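Local coordinates for protein contact-dependent inhibitor A (Escherichia coli NC101, PDB 5I4Q) that is the C-terminal toxin domain of a contact-dependent growth inhibition protein, probably delivered into neighbouring bacteria to stop their growth and neutralised by the immunity protein CdiI, at residues 42-47 / 81-86; 71-76 / 87-92. All blocks are in the same frame, centred on the assembly; numbering follows the deposited sequence.

Contact 1 of 2, residues 42-47 / 81-86; sequences VQAREV and GQVGHI
Ile86 reaches from strand 82-88 to helix 40-48 and sets its terminal methyl against three helical residues, a worked example of how one branched side chain can seat a helix on a sheet. Its CB points at the helix and holds two branches. CG1 lies anti to the backbone N (chi1 -177°), which carries the longer branch out from the strand; on the way it passes the amide of Gln43, with Ile86 CG1 4.2 Å from Gln43 OE1. CD1 then ends over the helix backbone, where Ile86 CD1 is 3.9 Å from Ala44 CA. The same methyl touches Gln43 CB, 4.0 Å from Ile86 CD1. One turn on, Val47 CG2 lies 4.1 Å from Ile86 CD1. Val47 and Ile86 run past one another in opposite senses.

Three residues earlier on the strand, Val83 CG2 adds a second apolar touch, 3.9 Å from Ala44 CB. The short side chain of Ala44 is consistent with the close approach of the isoleucine tip to the helix backbone. Between the two segments the polar link is a water, which donates to Gln43 OE1 at 2.7 Å and to Ile86 O at 3.2 Å. The other end of that amide is held by Pro38, whose carbonyl accepts from Gln43 NE2, so both ends of the group are tethered. Leu72 and Met74 of the adjacent strand also pack on Val47, while Leu32 of helix 26-34 covers Ile86.

All the touching residues are buried near the centre of the chain. With the short axes almost perpendicular, at 89°, this is part of the buried core of an alpha+beta domain, in which a helix crosses one face of an antiparallel sheet.

Contact 2 of 2, residues 71-76 / 87-92; sequences GLEMIY and QPVKVK
This is an antiparallel strand pairing at the open end of the beta hairpin formed by strands 72-77 and 82-88, where strand 82-88 gives way to the C-terminal tail. Glu73 and Gln87 form a hydrogen-bonded pair: Glu73 N donates to Gln87 O at 2.9 Å, and Gln87 N returns a bond to Glu73 O at 3.0 Å. Both donors approach nearly in line with the carbonyl bond. Leu72 and Pro88 follow as a non-hydrogen-bonded pair, and Leu72 CD2 lies 4.2 Å from Pro88 CG. Beyond the proline, Val89 N donates to Gly71 O at 3.0 Å, this time from above the carbonyl plane, by 38°.

The side chains of Glu73 and Val89 cross at about a right angle. With CG beside its own backbone N (chi1 -57°) and the rest extended, Glu73 lays its aliphatic part on the valine, Glu73 CG being 3.6 Å from Val89 CG1. Its carboxylate has partners elsewhere: OE2 forms a salt bridge with Arg66, and OE1 a hydrogen bond with Tyr81 of the immunity protein chain. Gln87 NE2 also bonds to the backbone carbonyl of that tyrosine. The chemistry thus divides the work: backbone amides join the strands and the first residue of the tail, whereas the polar ends of Glu73 and Gln87 help bind the immunity protein.

From the N terminus the chain forms a three-stranded antiparallel sheet and helix 26-34 before helix 40-48, then strands 53-56, 65-69 and 72-77, and turns back into strand 82-88. Contact 1 closes the longer loop, bringing the last strand back to the helix across 33 intervening residues. Contact 2 closes a shorter one of 10 residues, the hairpin. The two cross, because 71-76 falls between the segments of contact 1 and 87-92 follows them. They share strand 82-88 and meet directly where Ile75 probably exchanges backbone hydrogen bonds with Gly84 and His85, at a classic beta bulge. Together they tie helix 40-48, the last hairpin and the C-terminal tail.

Contact 1 of 2, residues 42-47 / 81-86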
loop_
_atom_site.group_PDB
_atom_site.type_symbol
_atom_site.label_atom_id
_atom_site.label_comp_id
_atom_site.label_asym_id
_atom_site.label_seq_id
_atom_site.Cartn_x
_atom_site.Cartn_y
_atom_site.Cartn_z
ATOM N N VAL A 42 6.480 -0.550 -29.498
ATOM C CA VAL A 42 6.017 -1.920 -29.265
ATOM C C VAL A 42 4.500 -1.953 -28.981
ATOM O O VAL A 42 3.780 -2.731 -29.586
ATOM C CB VAL A 42 6.788 -2.559 -28.125
ATOM C CG1 VAL A 42 6.138 -3.882 -27.754
ATOM C CG2 VAL A 42 8.234 -2.746 -28.519
ATOM N N GLN A 43 4.006 -1.073 -28.108
ATOM C CA GLN A 43 2.545 -0.990 -27.857
ATOM C C GLN A 43 1.762 -0.759 -29.164
ATOM O O GLN A 43 0.742 -1.420 -29.437
ATOM C CB GLN A 43 2.197 0.133 -26.886
ATOM C CG GLN A 43 2.786 0.034 -25.471
ATOM C CD GLN A 43 2.437 1.278 -24.639
ATOM O OE1 GLN A 43 1.267 1.704 -24.595
ATOM N NE2 GLN A 43 3.440 1.875 -23.984
ATOM N N ALA A 44 2.200 0.205 -29.965
ATOM C CA ALA A 44 1.429 0.599 -31.174
ATOM C C ALA A 44 1.440 -0.533 -32.205
ATOM O O ALA A 44 0.448 -0.806 -32.878
ATOM C CB ALA A 44 2.020 1.866 -31.786
ATOM N N ARG A 45 2.572 -1.184 -32.335
ATOM C CA ARG A 45 2.651 -2.343 -33.201
ATOM C C ARG A 45 1.714 -3.453 -32.752
ATOM O O ARG A 45 1.022 -4.078 -33.579
ATOM C CB ARG A 45 4.081 -2.861 -33.278
ATOM C CG ARG A 45 4.264 -4.079 -34.193
ATOM C CD ARG A 45 5.746 -4.352 -34.443
ATOM N NE ARG A 45 6.386 -4.808 -33.230
ATOM C CZ ARG A 45 7.694 -4.986 -33.077
ATOM N NH1 ARG A 45 8.531 -4.762 -34.094
ATOM N NH2 ARG A 45 8.168 -5.397 -31.894
ATOM N N GLU A 46 1.653 -3.694 -31.456
ATOM C CA GLU A 46 0.684 -4.676 -30.958
ATOM C C GLU A 46 -0.712 -4.305 -31.417
ATOM O O GLU A 46 -1.482 -5.158 -31.852
ATOM C CB GLU A 46 0.704 -4.815 -29.424
ATOM C CG GLU A 46 1.939 -5.530 -28.875
ATOM C CD GLU A 46 2.181 -6.898 -29.532
ATOM O OE1 GLU A 46 1.377 -7.800 -29.327
ATOM O OE2 GLU A 46 3.146 -7.076 -30.279
ATOM N N VAL A 47 -1.049 -3.024 -31.340
ATOM C CA VAL A 47 -2.409 -2.655 -31.747
ATOM C C VAL A 47 -2.609 -2.957 -33.241
ATOM O O VAL A 47 -3.620 -3.501 -33.632
ATOM C CB VAL A 47 -2.723 -1.180 -31.442
ATOM C CG1 VAL A 47 -4.114 -0.831 -31.930
ATOM C CG2 VAL A 47 -2.636 -0.924 -29.936
ATOM N N GLY A 81 1.580 7.784 -40.396
ATOM C CA GLY A 81 2.125 6.849 -39.435
ATOM C C GLY A 81 2.193 7.383 -38.002
ATOM O O GLY A 81 2.744 6.738 -37.098
ATOM N N GLN A 82 1.623 8.553 -37.762
ATOM C CA GLN A 82 1.748 9.150 -36.431
ATOM C C GLN A 82 0.733 8.560 -35.492
ATOM O O GLN A 82 -0.465 8.552 -35.785
ATOM C CB GLN A 82 1.574 10.667 -36.423
ATOM C CG GLN A 82 1.830 11.299 -35.065
ATOM C CD GLN A 82 1.817 12.822 -35.105
ATOM O OE1 GLN A 82 1.641 13.413 -36.148
ATOM N NE2 GLN A 82 2.038 13.455 -33.952
ATOM N N VAL A 83 1.255 8.096 -34.365
ATOM C CA VAL A 83 0.448 7.744 -33.185
ATOM C C VAL A 83 0.209 8.986 -32.364
ATOM O O VAL A 83 1.137 9.468 -31.715
ATOM C CB VAL A 83 1.222 6.742 -32.299
ATOM C CG1 VAL A 83 0.418 6.393 -31.074
ATOM C CG2 VAL A 83 1.540 5.505 -33.097
ATOM N N GLY A 84 -1.004 9.528 -32.382
ATOM C CA GLY A 84 -1.264 10.794 -31.657
ATOM C C GLY A 84 -1.594 10.586 -30.176
ATOM O O GLY A 84 -1.383 11.476 -29.339
ATOM N N HIS A 85 -2.148 9.411 -29.882
ATOM C CA HIS A 85 -2.515 9.031 -28.543
ATOM C C HIS A 85 -2.730 7.515 -28.430
ATOM O O HIS A 85 -3.342 6.911 -29.293
ATOM C CB HIS A 85 -3.774 9.748 -28.133
ATOM C CG HIS A 85 -4.199 9.448 -26.733
ATOM N ND1 HIS A 85 -5.299 8.673 -26.437
ATOM C CD2 HIS A 85 -3.676 9.844 -25.545
ATOM C CE1 HIS A 85 -5.423 8.585 -25.125
ATOM N NE2 HIS A 85 -4.451 9.290 -24.565
ATOM N N ILE A 86 -2.244 6.935 -27.337
ATOM C CA ILE A 86 -2.398 5.539 -27.051
ATOM C C ILE A 86 -2.494 5.368 -25.506
ATOM O O ILE A 86 -1.754 5.988 -24.778
ATOM C CB ILE A 86 -1.229 4.738 -27.641
ATOM C CG1 ILE A 86 -1.409 3.245 -27.421
ATOM C CG2 ILE A 86 0.081 5.208 -27.083
ATOM C CD1 ILE A 86 -0.694 2.387 -28.462
HETATM O O HOH W 1 -0.117 3.643 -23.256
#

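Contact 2 of 2, residues 71-76 / 87-92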
loop_
_atom_site.group_PDB
_atom_site.type_symbol
_atom_site.label_atom_id
_atom_site.label_comp_id
_atom_site.label_asym_id
_atom_site.label_seq_id
_atom_site.Cartn_x
_atom_site.Cartn_y
_atom_site.Cartn_z
ATOM N N GLY A 71 -5.809 -4.758 -25.913
ATOM C CA GLY A 71 -5.978 -4.083 -24.630
ATOM C C GLY A 71 -5.783 -2.565 -24.665
ATOM O O GLY A 71 -5.772 -1.937 -23.652
ATOM N N LEU A 72 -5.643 -1.982 -25.847
ATOM C CA LEU A 72 -5.334 -0.575 -25.960
ATOM C C LEU A 72 -6.202 0.087 -27.024
ATOM O O LEU A 72 -6.784 -0.585 -27.860
ATOM C CB LEU A 72 -3.858 -0.378 -26.341
ATOM C CG LEU A 72 -2.776 -1.032 -25.510
ATOM C CD1 LEU A 72 -1.592 -1.344 -26.372
ATOM C CD2 LEU A 72 -2.338 -0.113 -24.377
ATOM N N GLU A 73 -6.258 1.417 -26.944
ATOM C CA GLU A 73 -6.956 2.311 -27.842
ATOM C C GLU A 73 -5.915 3.278 -28.271
ATOM O O GLU A 73 -5.143 3.835 -27.450
ATOM C CB GLU A 73 -8.054 3.148 -27.184
ATOM C CG GLU A 73 -9.131 2.347 -26.467
ATOM C CD GLU A 73 -10.034 3.184 -25.531
ATOM O OE1 GLU A 73 -9.876 4.423 -25.491
ATOM O OE2 GLU A 73 -10.906 2.576 -24.823
HETATM N N MSE A 74 -5.951 3.555 -29.558
HETATM C CA MSE A 74 -4.966 4.397 -30.168
HETATM C C MSE A 74 -5.625 5.303 -31.189
HETATM O O MSE A 74 -6.558 4.908 -31.914
HETATM C CB MSE A 74 -4.010 3.443 -30.843
HETATM C CG MSE A 74 -3.164 4.138 -31.852
HETATM SE SE MSE A 74 -1.790 2.886 -32.462
HETATM C CE MSE A 74 -2.618 2.108 -34.083
ATOM N N ILE A 75 -5.095 6.509 -31.275
ATOM C CA ILE A 75 -5.489 7.483 -32.251
ATOM C C ILE A 75 -4.257 7.613 -33.160
ATOM O O ILE A 75 -3.164 8.028 -32.720
ATOM C CB ILE A 75 -5.823 8.815 -31.565
ATOM C CG1 ILE A 75 -6.931 8.635 -30.498
ATOM C CG2 ILE A 75 -6.172 9.918 -32.572
ATOM C CD1 ILE A 75 -8.275 8.149 -31.009
ATOM N N TYR A 76 -4.457 7.279 -34.430
ATOM C CA TYR A 76 -3.375 6.975 -35.401
ATOM C C TYR A 76 -3.753 7.432 -36.809
ATOM O O TYR A 76 -4.919 7.301 -37.239
ATOM C CB TYR A 76 -3.150 5.478 -35.453
ATOM C CG TYR A 76 -2.167 4.968 -36.470
ATOM C CD1 TYR A 76 -0.821 5.129 -36.283
ATOM C CD2 TYR A 76 -2.600 4.280 -37.587
ATOM C CE1 TYR A 76 0.085 4.623 -37.176
ATOM C CE2 TYR A 76 -1.708 3.771 -38.507
ATOM C CZ TYR A 76 -0.365 3.946 -38.299
ATOM O OH TYR A 76 0.536 3.432 -39.184
ATOM N N GLN A 87 -3.456 4.563 -25.049
ATOM C CA GLN A 87 -3.657 4.243 -23.628
ATOM C C GLN A 87 -4.418 2.914 -23.494
ATOM O O GLN A 87 -5.046 2.464 -24.484
ATOM C CB GLN A 87 -4.427 5.350 -22.929
ATOM C CG GLN A 87 -5.910 5.385 -23.199
ATOM C CD GLN A 87 -6.671 6.325 -22.235
ATOM O OE1 GLN A 87 -6.434 6.364 -21.014
ATOM N NE2 GLN A 87 -7.606 7.015 -22.772
ATOM N N PRO A 88 -4.382 2.290 -22.290
ATOM C CA PRO A 88 -5.176 1.053 -22.086
ATOM C C PRO A 88 -6.666 1.319 -22.190
ATOM O O PRO A 88 -7.094 2.445 -21.997
ATOM C CB PRO A 88 -4.744 0.587 -20.671
ATOM C CG PRO A 88 -3.367 1.187 -20.499
ATOM C CD PRO A 88 -3.530 2.551 -21.121
ATOM N N VAL A 89 -7.462 0.343 -22.559
ATOM C CA VAL A 89 -8.909 0.596 -22.651
ATOM C C VAL A 89 -9.486 0.879 -21.281
ATOM O O VAL A 89 -8.888 0.524 -20.271
ATOM C CB VAL A 89 -9.684 -0.575 -23.281
ATOM C CG1 VAL A 89 -9.255 -0.766 -24.733
ATOM C CG2 VAL A 89 -9.513 -1.877 -22.480
ATOM N N LYS A 90 -10.664 1.477 -21.254
ATOM C CA LYS A 90 -11.367 1.732 -20.017
ATOM C C LYS A 90 -11.588 0.425 -19.264
ATOM O O LYS A 90 -11.967 -0.579 -19.840
ATOM C CB LYS A 90 -12.692 2.454 -20.291
ATOM C CG LYS A 90 -13.347 3.013 -19.039
ATOM C CD LYS A 90 -14.764 3.469 -19.304
ATOM C CE LYS A 90 -15.386 3.975 -18.025
ATOM N NZ LYS A 90 -16.731 4.508 -18.327
ATOM N N VAL A 91 -11.277 0.437 -17.979
ATOM C CA VAL A 91 -11.548 -0.693 -17.115
ATOM C C VAL A 91 -13.033 -0.662 -16.749
ATOM O O VAL A 91 -13.565 0.398 -16.400
ATOM C CB VAL A 91 -10.683 -0.621 -15.840
ATOM C CG1 VAL A 91 -11.136 -1.670 -14.824
ATOM C CG2 VAL A 91 -9.204 -0.796 -16.187
ATOM N N LYS A 92 -13.711 -1.805 -16.843
ATOM C CA LYS A 92 -15.085 -1.900 -16.335
ATOM C C LYS A 92 -15.056 -1.966 -14.796
ATOM O O LYS A 92 -15.909 -1.411 -14.106
ATOM C CB LYS A 92 -15.812 -3.111 -16.926
ATOM C CG LYS A 92 -17.309 -3.131 -16.622
ATOM C CD LYS A 92 -17.925 -4.523 -16.777
ATOM C CE LYS A 92 -19.154 -4.703 -15.892
ATOM N NZ LYS A 92 -20.275 -3.791 -16.260
ATOM O OXT LYS A 92 -14.158 -2.560 -14.191
#